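Local coordinates for protein NAD-dependent aldehyde dehydrogenase (Burkholderia multivorans, PDB 5UJU) that probably oxidises aldehydes to carboxylic acids with NAD+ as the electron acceptor, at residues 159-164 / 220-225; 215-220 / 244-249; 236-241 / 269-274. One frame throughout, in Å; residues are numbered along the deposited sequence.

Contact 1. Residues 159-164 / 220-225; sequences HAQDRA and NGYPGL
Ala160 and Tyr222 begin the contact: the methyl of Ala160 sits 3.8 Å from Tyr222 CD2 and also touches CE2, while the backbone oxygen of Ala160 lies at the edge of the same ring, near its plane, 3.6 Å from Tyr222 CD2. That oxygen already accepts the helical bond from Ala164 N, so its approach to the ring is packing beside a satisfied carbonyl. Gln161 turns away at its CB, yet its backbone N is also at the ring edge. Its amide comes back to the tyrosine through a water, which accepts from Gln161 NE2 at 2.8 Å and lies 3.0 Å from Tyr222 OH. The amide is gripped further by Asn131 at OE1 and Ser134 at NE2, and the phenol also bonds Thr250, so these buried polar ends each have more than one partner. Arg163 contributes the base of its chain, CB standing 4.1 Å from Pro223 CG; the bend at chi2 (-69°) then carries the guanidinium off to Glu166 and Asp530 O. Ala164 completes the strip, its CB 3.8 Å from Tyr222 CB and oblique to the ring. The tyrosine reaches across because CG is anti to its own carbonyl carbon (chi1 -80°). Pro223, lacking an N-H, interrupts the bonding of its helix, which is kinked there. The axes of these short segments come within 8.0 Å, an approach consistent with the two small alanines on the facing side, and run nearly parallel at a crossing angle of -23°. This is close helix-to-helix packing in the buried interior: helix 158-175 lies along helix 217-230, helix 97-132 touches Ala164 and Tyr222 through Leu127 and Leu130, and Leu225 leans on strand 234-238.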
ATOM      1  N   HIS A 159      -0.672 -11.476 -23.790  1.00 28.77           N
ATOM      2  CA  HIS A 159       0.125 -10.564 -22.963  1.00 26.54           C
ATOM      3  C   HIS A 159      -0.699  -9.992 -21.813  1.00 28.98           C
ATOM      4  O   HIS A 159      -0.185  -9.831 -20.696  1.00 24.86           O
ATOM      5  CB  HIS A 159       0.716  -9.433 -23.813  1.00 27.04           C
ATOM      6  CG  HIS A 159       1.811  -9.875 -24.732  1.00 36.32           C
ATOM      7  ND1 HIS A 159       2.489  -9.001 -25.554  1.00 39.03           N
ATOM      8  CD2 HIS A 159       2.350 -11.096 -24.959  1.00 38.26           C
ATOM      9  CE1 HIS A 159       3.387  -9.664 -26.258  1.00 41.60           C
ATOM     10  NE2 HIS A 159       3.326 -10.938 -25.914  1.00 41.92           N
ATOM     11  N   ALA A 160      -1.982  -9.691 -22.061  1.00 26.35           N
ATOM     12  CA  ALA A 160      -2.852  -9.244 -20.977  1.00 23.62           C
ATOM     13  C   ALA A 160      -3.069 -10.361 -19.974  1.00 30.56           C
ATOM     14  O   ALA A 160      -3.062 -10.125 -18.757  1.00 28.33           O
ATOM     15  CB  ALA A 160      -4.198  -8.760 -21.519  1.00 23.61           C
ATOM     16  N   GLN A 161      -3.256 -11.584 -20.477  1.00 27.68           N
ATOM     17  CA  GLN A 161      -3.390 -12.743 -19.605  1.00 28.13           C
ATOM     18  C   GLN A 161      -2.119 -12.970 -18.789  1.00 27.30           C
ATOM     19  O   GLN A 161      -2.191 -13.304 -17.600  1.00 29.56           O
ATOM     20  CB  GLN A 161      -3.758 -13.962 -20.453  1.00 27.82           C
ATOM     21  CG  GLN A 161      -5.122 -13.805 -21.136  1.00 28.23           C
ATOM     22  CD  GLN A 161      -5.203 -14.494 -22.473  1.00 31.62           C
ATOM     23  OE1 GLN A 161      -4.333 -15.291 -22.828  1.00 28.38           O
ATOM     24  NE2 GLN A 161      -6.260 -14.201 -23.227  1.00 29.04           N
ATOM     25  N   ASP A 162      -0.947 -12.749 -19.400  1.00 29.34           N
ATOM     26  CA  ASP A 162       0.310 -12.744 -18.644  1.00 32.61           C
ATOM     27  C   ASP A 162       0.252 -11.773 -17.464  1.00 29.57           C
ATOM     28  O   ASP A 162       0.615 -12.119 -16.334  1.00 30.74           O
ATOM     29  CB  ASP A 162       1.482 -12.366 -19.557  1.00 27.62           C
ATOM     30  CG  ASP A 162       1.905 -13.479 -20.493  1.00 33.69           C
ATOM     31  OD1 ASP A 162       1.602 -14.658 -20.217  1.00 37.58           O
ATOM     32  OD2 ASP A 162       2.553 -13.158 -21.520  1.00 39.01           O
ATOM     33  N   ARG A 163      -0.175 -10.536 -17.720  1.00 30.94           N
ATOM     34  CA  ARG A 163      -0.197  -9.517 -16.671  1.00 30.61           C
ATOM     35  C   ARG A 163      -1.241  -9.838 -15.610  1.00 24.53           C
ATOM     36  O   ARG A 163      -1.052  -9.524 -14.428  1.00 25.37           O
ATOM     37  CB  ARG A 163      -0.452  -8.130 -17.280  1.00 30.45           C
ATOM     38  CG  ARG A 163       0.747  -7.526 -18.050  1.00 31.26           C
ATOM     39  CD  ARG A 163       1.896  -7.159 -17.104  1.00 31.35           C
ATOM     40  NE  ARG A 163       3.057  -6.597 -17.812  1.00 33.50           N
ATOM     41  CZ  ARG A 163       4.170  -6.157 -17.218  1.00 31.64           C
ATOM     42  NH1 ARG A 163       4.305  -6.219 -15.894  1.00 27.78           N
ATOM     43  NH2 ARG A 163       5.167  -5.659 -17.951  1.00 29.26           N
ATOM     44  N   ALA A 164      -2.372 -10.416 -16.018  1.00 26.10           N
ATOM     45  CA  ALA A 164      -3.343 -10.896 -15.037  1.00 21.16           C
ATOM     46  C   ALA A 164      -2.728 -11.981 -14.160  1.00 26.79           C
ATOM     47  O   ALA A 164      -2.812 -11.927 -12.931  1.00 25.39           O
ATOM     48  CB  ALA A 164      -4.597 -11.409 -15.750  1.00 22.54           C
ATOM     49  N   ASN A 220      -4.443  -3.131 -19.664  1.00 28.90           N
ATOM     50  CA  ASN A 220      -4.491  -2.253 -18.502  1.00 34.51           C
ATOM     51  C   ASN A 220      -5.565  -2.657 -17.501  1.00 33.12           C
ATOM     52  O   ASN A 220      -5.400  -2.407 -16.304  1.00 36.44           O
ATOM     53  CB  ASN A 220      -4.708  -0.795 -18.922  1.00 33.45           C
ATOM     54  CG  ASN A 220      -3.459  -0.165 -19.522  1.00 49.29           C
ATOM     55  OD1 ASN A 220      -3.471   0.328 -20.645  1.00 56.86           O
ATOM     56  ND2 ASN A 220      -2.376  -0.172 -18.758  1.00 51.17           N
ATOM     57  N   GLY A 221      -6.669  -3.251 -17.952  1.00 31.25           N
ATOM     58  CA  GLY A 221      -7.745  -3.577 -17.029  1.00 27.21           C
ATOM     59  C   GLY A 221      -7.525  -4.845 -16.222  1.00 30.29           C
ATOM     60  O   GLY A 221      -7.911  -4.912 -15.048  1.00 31.97           O
ATOM     61  N   TYR A 222      -6.901  -5.855 -16.832  1.00 25.92           N
ATOM     62  CA  TYR A 222      -6.762  -7.145 -16.153  1.00 25.76           C
ATOM     63  C   TYR A 222      -5.989  -7.090 -14.844  1.00 25.83           C
ATOM     64  O   TYR A 222      -6.396  -7.798 -13.905  1.00 27.44           O
ATOM     65  CB  TYR A 222      -6.099  -8.180 -17.068  1.00 23.18           C
ATOM     66  CG  TYR A 222      -7.029  -8.799 -18.068  1.00 23.26           C
ATOM     67  CD1 TYR A 222      -8.317  -8.318 -18.243  1.00 23.22           C
ATOM     68  CD2 TYR A 222      -6.611  -9.860 -18.853  1.00 24.44           C
ATOM     69  CE1 TYR A 222      -9.174  -8.890 -19.193  1.00 23.85           C
ATOM     70  CE2 TYR A 222      -7.446 -10.429 -19.781  1.00 23.55           C
ATOM     71  CZ  TYR A 222      -8.723  -9.950 -19.943  1.00 24.75           C
ATOM     72  OH  TYR A 222      -9.543 -10.537 -20.873  1.00 24.97           O
ATOM     73  N   PRO A 223      -4.865  -6.357 -14.714  1.00 27.95           N
ATOM     74  CA  PRO A 223      -4.125  -6.419 -13.438  1.00 25.43           C
ATOM     75  C   PRO A 223      -4.966  -6.036 -12.230  1.00 30.98           C
ATOM     76  O   PRO A 223      -4.917  -6.732 -11.212  1.00 28.47           O
ATOM     77  CB  PRO A 223      -2.951  -5.450 -13.666  1.00 28.54           C
ATOM     78  CG  PRO A 223      -2.709  -5.519 -15.149  1.00 27.75           C
ATOM     79  CD  PRO A 223      -4.111  -5.595 -15.734  1.00 24.65           C
ATOM     80  N   GLY A 224      -5.750  -4.961 -12.312  1.00 25.97           N
ATOM     81  CA  GLY A 224      -6.611  -4.602 -11.194  1.00 28.44           C
ATOM     82  C   GLY A 224      -7.746  -5.592 -10.978  1.00 30.68           C
ATOM     83  O   GLY A 224      -8.066  -5.940  -9.838  1.00 27.59           O
ATOM     84  N   LEU A 225      -8.364  -6.059 -12.065  1.00 27.68           N
ATOM     85  CA  LEU A 225      -9.482  -6.993 -11.953  1.00 27.06           C
ATOM     86  C   LEU A 225      -9.068  -8.275 -11.236  1.00 26.91           C
ATOM     87  O   LEU A 225      -9.739  -8.727 -10.302  1.00 24.41           O
ATOM     88  CB  LEU A 225     -10.033  -7.300 -13.345  1.00 21.50           C
ATOM     89  CG  LEU A 225     -10.953  -8.512 -13.562  1.00 24.77           C
ATOM     90  CD1 LEU A 225     -12.212  -8.432 -12.693  1.00 23.78           C
ATOM     91  CD2 LEU A 225     -11.320  -8.624 -15.045  1.00 21.92           C
TER
HETATM   92  O   HOH W   1      -7.621 -11.774 -22.867  1.00 27.76           O

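Contact 2. Residues 215-220 / 244-249; sequences TFPTWN and ILPLAI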
ATOM      1  N   THR A 215      -7.706   2.273 -25.096  1.00 28.36           N
ATOM      2  CA  THR A 215      -6.675   1.728 -25.978  1.00 32.94           C
ATOM      3  C   THR A 215      -6.231   0.322 -25.592  1.00 33.89           C
ATOM      4  O   THR A 215      -5.991  -0.507 -26.474  1.00 39.94           O
ATOM      5  CB  THR A 215      -5.434   2.627 -25.973  1.00 33.00           C
ATOM      6  OG1 THR A 215      -5.111   2.947 -24.617  1.00 40.04           O
ATOM      7  CG2 THR A 215      -5.686   3.915 -26.758  1.00 37.83           C
ATOM      8  N   PHE A 216      -6.066   0.040 -24.304  1.00 29.39           N
ATOM      9  CA  PHE A 216      -5.639  -1.282 -23.838  1.00 31.81           C
ATOM     10  C   PHE A 216      -6.609  -1.774 -22.776  1.00 35.32           C
ATOM     11  O   PHE A 216      -6.249  -1.927 -21.598  1.00 31.47           O
ATOM     12  CB  PHE A 216      -4.204  -1.245 -23.308  1.00 32.42           C
ATOM     13  CG  PHE A 216      -3.165  -1.072 -24.391  1.00 37.49           C
ATOM     14  CD1 PHE A 216      -2.856   0.185 -24.884  1.00 32.32           C
ATOM     15  CD2 PHE A 216      -2.511  -2.175 -24.927  1.00 37.74           C
ATOM     16  CE1 PHE A 216      -1.910   0.341 -25.889  1.00 34.80           C
ATOM     17  CE2 PHE A 216      -1.554  -2.025 -25.937  1.00 39.27           C
ATOM     18  CZ  PHE A 216      -1.264  -0.764 -26.417  1.00 37.51           C
ATOM     19  N   PRO A 217      -7.846  -2.092 -23.181  1.00 36.23           N
ATOM     20  CA  PRO A 217      -8.875  -2.435 -22.180  1.00 37.29           C
ATOM     21  C   PRO A 217      -8.518  -3.648 -21.336  1.00 36.94           C
ATOM     22  O   PRO A 217      -8.690  -3.614 -20.107  1.00 30.63           O
ATOM     23  CB  PRO A 217     -10.131  -2.668 -23.039  1.00 35.52           C
ATOM     24  CG  PRO A 217      -9.609  -3.035 -24.405  1.00 34.55           C
ATOM     25  CD  PRO A 217      -8.337  -2.222 -24.565  1.00 35.16           C
ATOM     26  N   THR A 218      -8.017  -4.721 -21.953  1.00 32.85           N
ATOM     27  CA  THR A 218      -7.655  -5.892 -21.159  1.00 34.91           C
ATOM     28  C   THR A 218      -6.254  -5.763 -20.558  1.00 25.46           C
ATOM     29  O   THR A 218      -6.042  -6.125 -19.397  1.00 25.81           O
ATOM     30  CB  THR A 218      -7.769  -7.164 -22.004  1.00 31.03           C
ATOM     31  OG1 THR A 218      -6.941  -7.053 -23.170  1.00 30.59           O
ATOM     32  CG2 THR A 218      -9.221  -7.394 -22.426  1.00 33.84           C
ATOM     33  N   TRP A 219      -5.286  -5.263 -21.320  1.00 27.43           N
ATOM     34  CA  TRP A 219      -3.914  -5.213 -20.814  1.00 29.38           C
ATOM     35  C   TRP A 219      -3.817  -4.308 -19.597  1.00 33.54           C
ATOM     36  O   TRP A 219      -3.163  -4.654 -18.604  1.00 35.41           O
ATOM     37  CB  TRP A 219      -2.966  -4.729 -21.902  1.00 25.91           C
ATOM     38  CG  TRP A 219      -1.502  -5.005 -21.601  1.00 36.17           C
ATOM     39  CD1 TRP A 219      -0.765  -6.080 -22.019  1.00 32.91           C
ATOM     40  CD2 TRP A 219      -0.606  -4.178 -20.838  1.00 36.09           C
ATOM     41  NE1 TRP A 219       0.533  -5.972 -21.565  1.00 33.58           N
ATOM     42  CE2 TRP A 219       0.654  -4.819 -20.834  1.00 33.43           C
ATOM     43  CE3 TRP A 219      -0.746  -2.959 -20.160  1.00 40.35           C
ATOM     44  CZ2 TRP A 219       1.765  -4.284 -20.177  1.00 37.85           C
ATOM     45  CZ3 TRP A 219       0.361  -2.431 -19.505  1.00 43.19           C
ATOM     46  CH2 TRP A 219       1.597  -3.095 -19.519  1.00 42.11           C
ATOM     47  N   ASN A 220      -4.443  -3.131 -19.664  1.00 28.90           N
ATOM     48  CA  ASN A 220      -4.491  -2.253 -18.502  1.00 34.51           C
ATOM     49  C   ASN A 220      -5.565  -2.657 -17.501  1.00 33.12           C
ATOM     50  O   ASN A 220      -5.400  -2.407 -16.304  1.00 36.44           O
ATOM     51  CB  ASN A 220      -4.708  -0.795 -18.922  1.00 33.45           C
ATOM     52  CG  ASN A 220      -3.459  -0.165 -19.522  1.00 49.29           C
ATOM     53  OD1 ASN A 220      -3.471   0.328 -20.645  1.00 56.86           O
ATOM     54  ND2 ASN A 220      -2.376  -0.172 -18.758  1.00 51.17           N
ATOM     55  N   ILE A 244     -15.948  -1.467 -24.751  1.00 29.98           N
ATOM     56  CA  ILE A 244     -16.672  -2.304 -23.788  1.00 25.59           C
ATOM     57  C   ILE A 244     -16.513  -3.786 -24.099  1.00 24.12           C
ATOM     58  O   ILE A 244     -16.238  -4.588 -23.208  1.00 27.54           O
ATOM     59  CB  ILE A 244     -18.163  -1.915 -23.756  1.00 27.64           C
ATOM     60  CG1 ILE A 244     -18.335  -0.451 -23.346  1.00 25.48           C
ATOM     61  CG2 ILE A 244     -18.942  -2.857 -22.805  1.00 21.11           C
ATOM     62  CD1 ILE A 244     -19.710   0.114 -23.729  1.00 25.82           C
ATOM     63  N   LEU A 245     -16.693  -4.161 -25.362  1.00 23.34           N
ATOM     64  CA  LEU A 245     -16.790  -5.569 -25.741  1.00 24.65           C
ATOM     65  C   LEU A 245     -15.666  -6.437 -25.195  1.00 29.04           C
ATOM     66  O   LEU A 245     -15.966  -7.535 -24.695  1.00 26.03           O
ATOM     67  CB  LEU A 245     -16.876  -5.699 -27.270  1.00 22.87           C
ATOM     68  CG  LEU A 245     -17.201  -7.127 -27.743  1.00 28.22           C
ATOM     69  CD1 LEU A 245     -18.521  -7.611 -27.106  1.00 28.70           C
ATOM     70  CD2 LEU A 245     -17.266  -7.266 -29.267  1.00 28.12           C
ATOM     71  N   PRO A 246     -14.381  -6.042 -25.263  1.00 26.16           N
ATOM     72  CA  PRO A 246     -13.337  -6.920 -24.701  1.00 21.85           C
ATOM     73  C   PRO A 246     -13.535  -7.225 -23.228  1.00 26.94           C
ATOM     74  O   PRO A 246     -13.252  -8.351 -22.802  1.00 28.99           O
ATOM     75  CB  PRO A 246     -12.027  -6.134 -24.957  1.00 22.67           C
ATOM     76  CG  PRO A 246     -12.338  -5.265 -26.115  1.00 23.23           C
ATOM     77  CD  PRO A 246     -13.786  -4.876 -25.953  1.00 25.86           C
ATOM     78  N   LEU A 247     -13.991  -6.253 -22.429  1.00 23.52           N
ATOM     79  CA  LEU A 247     -14.229  -6.527 -21.021  1.00 23.15           C
ATOM     80  C   LEU A 247     -15.582  -7.187 -20.779  1.00 21.96           C
ATOM     81  O   LEU A 247     -15.734  -7.904 -19.791  1.00 26.36           O
ATOM     82  CB  LEU A 247     -14.113  -5.247 -20.205  1.00 18.52           C
ATOM     83  CG  LEU A 247     -12.643  -4.805 -20.118  1.00 34.64           C
ATOM     84  CD1 LEU A 247     -12.557  -3.374 -19.619  1.00 29.10           C
ATOM     85  CD2 LEU A 247     -11.832  -5.758 -19.218  1.00 25.50           C
ATOM     86  N   ALA A 248     -16.564  -6.970 -21.659  1.00 21.60           N
ATOM     87  CA  ALA A 248     -17.835  -7.691 -21.535  1.00 26.08           C
ATOM     88  C   ALA A 248     -17.632  -9.186 -21.739  1.00 26.87           C
ATOM     89  O   ALA A 248     -18.158 -10.004 -20.971  1.00 27.20           O
ATOM     90  CB  ALA A 248     -18.850  -7.156 -22.543  1.00 23.81           C
ATOM     91  N   ILE A 249     -16.859  -9.558 -22.766  1.00 28.44           N
ATOM     92  CA  ILE A 249     -16.483 -10.957 -22.966  1.00 30.78           C
ATOM     93  C   ILE A 249     -15.766 -11.487 -21.732  1.00 27.37           C
ATOM     94  O   ILE A 249     -16.040 -12.601 -21.269  1.00 25.95           O
ATOM     95  CB  ILE A 249     -15.606 -11.101 -24.226  1.00 30.17           C
ATOM     96  CG1 ILE A 249     -16.380 -10.742 -25.489  1.00 24.70           C
ATOM     97  CG2 ILE A 249     -15.024 -12.505 -24.332  1.00 23.65           C
ATOM     98  CD1 ILE A 249     -15.466 -10.580 -26.703  1.00 26.78           C
TER
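Pro217 and Pro246 press their rings together obliquely, CG of Pro217 lying 3.9 Å from CG of Pro246 and almost as near its CB. Each proline stands near the start of a helix, where the missing N-H costs no bond to an earlier turn, and the two compact rings meet between the helix beginnings. Leu247 is the next large contributor. With CG anti to its carbonyl carbon (chi1 -72°), it brings its forked end up to the backbone of Pro217: CD1 and CD2 are each 3.9 Å from Pro217 O, so that the carbonyl oxygen meets both methyls. The same CD1 is a looser neighbour of Pro217 CB, at 4.3 Å. Thr218 sends its methyl rather than its hydroxyl across, CG2 resting 4.0 Å from Pro246 CB and crossing that ring at about a right angle. This division follows from chi1 of 57°, which leaves OG1 between the backbone N and the carbonyl carbon; the hydroxyl is taken up by Gly156 O. CG2 also comes within 4.4 Å of Leu247 CD2. The side chains thus meet through carbons alone, with the Pro217 carbonyl oxygen lying against the Leu247 methyls, at the closely spaced openings of two successive helices of the Rossmann-like part of the fold. Helix 134-145 borders both prolines, through Thr145 at Pro217 and Ser140 and Val141 at Pro246. Helix 158-175 touches Thr218 through Ala160, and Leu247 leans on Pro239, just beyond strand 234-238.

Contact 3. Residues 236-241 / 269-274; sequences IVKPHP and TLLATE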
ATOM      1  N   ILE A 236     -16.760  -4.570  -9.797  1.00 21.04           N
ATOM      2  CA  ILE A 236     -17.598  -3.946 -10.819  1.00 18.60           C
ATOM      3  C   ILE A 236     -16.655  -3.438 -11.902  1.00 25.91           C
ATOM      4  O   ILE A 236     -15.741  -2.647 -11.616  1.00 21.38           O
ATOM      5  CB  ILE A 236     -18.456  -2.800 -10.253  1.00 21.40           C
ATOM      6  CG1 ILE A 236     -19.439  -3.316  -9.177  1.00 23.91           C
ATOM      7  CG2 ILE A 236     -19.201  -2.085 -11.369  1.00 20.99           C
ATOM      8  CD1 ILE A 236     -20.105  -2.208  -8.371  1.00 23.01           C
ATOM      9  N   VAL A 237     -16.830  -3.935 -13.123  1.00 21.36           N
ATOM     10  CA  VAL A 237     -15.982  -3.553 -14.252  1.00 25.77           C
ATOM     11  C   VAL A 237     -16.723  -2.500 -15.059  1.00 28.30           C
ATOM     12  O   VAL A 237     -17.802  -2.773 -15.603  1.00 27.56           O
ATOM     13  CB  VAL A 237     -15.619  -4.764 -15.122  1.00 24.04           C
ATOM     14  CG1 VAL A 237     -14.746  -4.337 -16.293  1.00 27.04           C
ATOM     15  CG2 VAL A 237     -14.919  -5.838 -14.288  1.00 21.17           C
ATOM     16  N   LYS A 238     -16.151  -1.296 -15.123  1.00 23.49           N
ATOM     17  CA  LYS A 238     -16.710  -0.164 -15.858  1.00 25.98           C
ATOM     18  C   LYS A 238     -15.780   0.168 -17.015  1.00 28.20           C
ATOM     19  O   LYS A 238     -14.834   0.952 -16.843  1.00 23.21           O
ATOM     20  CB  LYS A 238     -16.873   1.050 -14.934  1.00 25.58           C
ATOM     21  CG  LYS A 238     -17.947   2.053 -15.373  1.00 22.99           C
ATOM     22  CD  LYS A 238     -17.642   2.774 -16.680  1.00 21.60           C
ATOM     23  CE  LYS A 238     -16.426   3.704 -16.542  1.00 24.07           C
ATOM     24  NZ  LYS A 238     -16.174   4.388 -17.853  1.00 28.07           N
ATOM     25  N   PRO A 239     -15.985  -0.391 -18.204  1.00 27.16           N
ATOM     26  CA  PRO A 239     -15.048  -0.116 -19.299  1.00 24.43           C
ATOM     27  C   PRO A 239     -15.190   1.306 -19.817  1.00 25.51           C
ATOM     28  O   PRO A 239     -16.187   1.999 -19.603  1.00 24.97           O
ATOM     29  CB  PRO A 239     -15.425  -1.136 -20.387  1.00 18.54           C
ATOM     30  CG  PRO A 239     -16.380  -2.128 -19.709  1.00 26.58           C
ATOM     31  CD  PRO A 239     -17.011  -1.384 -18.571  1.00 27.55           C
ATOM     32  N   HIS A 240     -14.165   1.742 -20.527  1.00 27.25           N
ATOM     33  CA  HIS A 240     -14.318   2.956 -21.304  1.00 23.18           C
ATOM     34  C   HIS A 240     -15.451   2.766 -22.315  1.00 21.70           C
ATOM     35  O   HIS A 240     -15.543   1.704 -22.946  1.00 27.29           O
ATOM     36  CB  HIS A 240     -13.008   3.298 -22.015  1.00 29.22           C
ATOM     37  CG  HIS A 240     -13.040   4.623 -22.703  1.00 33.61           C
ATOM     38  ND1 HIS A 240     -13.702   4.818 -23.894  1.00 32.99           N
ATOM     39  CD2 HIS A 240     -12.506   5.824 -22.365  1.00 35.95           C
ATOM     40  CE1 HIS A 240     -13.564   6.078 -24.270  1.00 37.88           C
ATOM     41  NE2 HIS A 240     -12.844   6.710 -23.359  1.00 32.84           N
ATOM     42  N   PRO A 241     -16.332   3.758 -22.495  1.00 24.88           N
ATOM     43  CA  PRO A 241     -17.484   3.569 -23.400  1.00 27.48           C
ATOM     44  C   PRO A 241     -17.099   3.280 -24.849  1.00 29.77           C
ATOM     45  O   PRO A 241     -17.955   2.841 -25.632  1.00 26.46           O
ATOM     46  CB  PRO A 241     -18.250   4.900 -23.297  1.00 27.62           C
ATOM     47  CG  PRO A 241     -17.637   5.645 -22.187  1.00 32.69           C
ATOM     48  CD  PRO A 241     -16.271   5.124 -21.947  1.00 31.14           C
ATOM     49  N   THR A 269     -19.471  -8.022 -12.115  1.00 20.67           N
ATOM     50  CA  THR A 269     -20.532  -7.434 -12.928  1.00 22.90           C
ATOM     51  C   THR A 269     -19.949  -6.417 -13.903  1.00 30.13           C
ATOM     52  O   THR A 269     -18.810  -5.958 -13.756  1.00 22.94           O
ATOM     53  CB  THR A 269     -21.614  -6.754 -12.073  1.00 24.25           C
ATOM     54  OG1 THR A 269     -21.011  -5.815 -11.178  1.00 21.72           O
ATOM     55  CG2 THR A 269     -22.400  -7.801 -11.265  1.00 22.06           C
ATOM     56  N   LEU A 270     -20.749  -6.061 -14.903  1.00 26.21           N
ATOM     57  CA  LEU A 270     -20.326  -5.169 -15.978  1.00 27.29           C
ATOM     58  C   LEU A 270     -21.221  -3.941 -15.980  1.00 28.90           C
ATOM     59  O   LEU A 270     -22.436  -4.059 -16.162  1.00 22.06           O
ATOM     60  CB  LEU A 270     -20.408  -5.872 -17.335  1.00 28.82           C
ATOM     61  CG  LEU A 270     -19.986  -4.970 -18.494  1.00 27.26           C
ATOM     62  CD1 LEU A 270     -18.453  -4.986 -18.625  1.00 24.02           C
ATOM     63  CD2 LEU A 270     -20.682  -5.359 -19.811  1.00 27.95           C
ATOM     64  N   LEU A 271     -20.629  -2.769 -15.804  1.00 27.11           N
ATOM     65  CA  LEU A 271     -21.374  -1.516 -15.841  1.00 22.50           C
ATOM     66  C   LEU A 271     -21.024  -0.827 -17.167  1.00 26.69           C
ATOM     67  O   LEU A 271     -20.088  -0.025 -17.242  1.00 24.00           O
ATOM     68  CB  LEU A 271     -21.038  -0.641 -14.621  1.00 25.25           C
ATOM     69  CG  LEU A 271     -21.735   0.735 -14.547  1.00 32.32           C
ATOM     70  CD1 LEU A 271     -23.219   0.546 -14.462  1.00 31.74           C
ATOM     71  CD2 LEU A 271     -21.246   1.576 -13.373  1.00 28.52           C
ATOM     72  N   ALA A 272     -21.770  -1.160 -18.215  1.00 23.82           N
ATOM     73  CA  ALA A 272     -21.593  -0.508 -19.504  1.00 26.42           C
ATOM     74  C   ALA A 272     -22.260   0.854 -19.468  1.00 30.24           C
ATOM     75  O   ALA A 272     -23.292   1.032 -18.813  1.00 27.05           O
ATOM     76  CB  ALA A 272     -22.187  -1.352 -20.626  1.00 28.17           C
ATOM     77  N   THR A 273     -21.659   1.826 -20.157  1.00 24.91           N
ATOM     78  CA  THR A 273     -22.169   3.188 -20.143  1.00 27.43           C
ATOM     79  C   THR A 273     -22.111   3.790 -21.542  1.00 30.48           C
ATOM     80  O   THR A 273     -21.449   3.275 -22.454  1.00 30.55           O
ATOM     81  CB  THR A 273     -21.377   4.078 -19.166  1.00 29.01           C
ATOM     82  OG1 THR A 273     -20.003   4.138 -19.576  1.00 31.71           O
ATOM     83  CG2 THR A 273     -21.426   3.514 -17.764  1.00 24.97           C
ATOM     84  N   GLU A 274     -22.775   4.931 -21.681  1.00 37.29           N
ATOM     85  CA  GLU A 274     -22.686   5.785 -22.847  1.00 35.60           C
ATOM     86  C   GLU A 274     -21.664   6.871 -22.560  1.00 31.99           C
ATOM     87  O   GLU A 274     -21.343   7.136 -21.399  1.00 34.62           O
ATOM     88  CB  GLU A 274     -24.040   6.452 -23.136  1.00 42.85           C
ATOM     89  CG  GLU A 274     -25.204   5.542 -23.506  1.00 52.53           C
ATOM     90  CD  GLU A 274     -25.241   5.115 -24.960  1.00 51.33           C
ATOM     91  OE1 GLU A 274     -24.873   5.918 -25.835  1.00 56.55           O
ATOM     92  OE2 GLU A 274     -25.668   3.975 -25.227  1.00 49.65           O
TER
HETATM   93  O   HOH W   2     -18.702   1.788 -20.529  1.00 30.48           O
HETATM   94  O   HOH W   3     -20.738   3.244 -25.211  1.00 30.96           O
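The carbonyl groups of Thr269 and Val237 are the flat groups that join the two strands. Val237 N reaches Thr269 O at 2.9 Å, tilted 23° from that carbonyl plane, and Leu271 N reaches Val237 O at 2.8 Å, tilted 25°; both bonds are nearly straight at the hydrogen. Val237 O also receives a CA-H contact from Leu270. At the end of its strand Lys238 folds NZ back to Pro239 O of the next residue, 3.0 Å away and 51° out of the carbonyl plane, a bond within 236-241; a water donates to that oxygen and to Thr273 OG1. Bridges pair Ile236 with Thr269 and Val237 with Leu270 in parallel register. Ile236 and Thr269 lie side by side on one face of the sheet, Ile236 CG1 3.6 Å from Thr269 OG1. Val237 and Leu270 point to the opposite face, and Leu270 CD1 reaches on to Pro239 CG in the loop, 3.7 Å away, the two side chains crossing at about a right angle. Lys238 lies obliquely against Leu271, CG 3.9 Å from Leu271 CD2, and Leu271 CB also touches Ile236 CG2. Bends at chi2 and chi3 carry the lysine ammonium to a salt bridge with Asp277, which also bonds Thr273 OG1. Pro241 CG closes on that hydroxyl at 3.8 Å, and a second water donates to both Pro241 O and Thr273 O, bridging the two chains where they draw together again after the strands. The pair belongs to a beta-alpha-beta unit of the Rossmann-like sheet: helix 245-260 connects the strands and packs on Val237 and Leu270, helix 97-132 meets Ile236 and Thr269, helix 278-285 flanks Lys238 and Leu271, and strand 191-211 bonds the far edge of strand 234-238.

All three contacts are buried, but contact 1 lies about 7 Å from the chain centre and contact 3 about 17 Å, both measured from centre to centre. Contacts 1 and 2 share Asn220 and work from helix 217-230: one packs it lengthwise against helix 158-175, the other sets its first turn against helix 245-260. Their direct contacts are packing, mostly of carbon atoms, with a backbone oxygen against a ring edge in contact 1 and against methyls in contact 2; contact 1 adds a water bridge. Contact 3 is backbone-bonded sheet, with waters and a lysine near its loops. Leu247 and Ala248 of contact 2 pack on Pro239 and Leu270 of contact 3, joining helix and sheet layers.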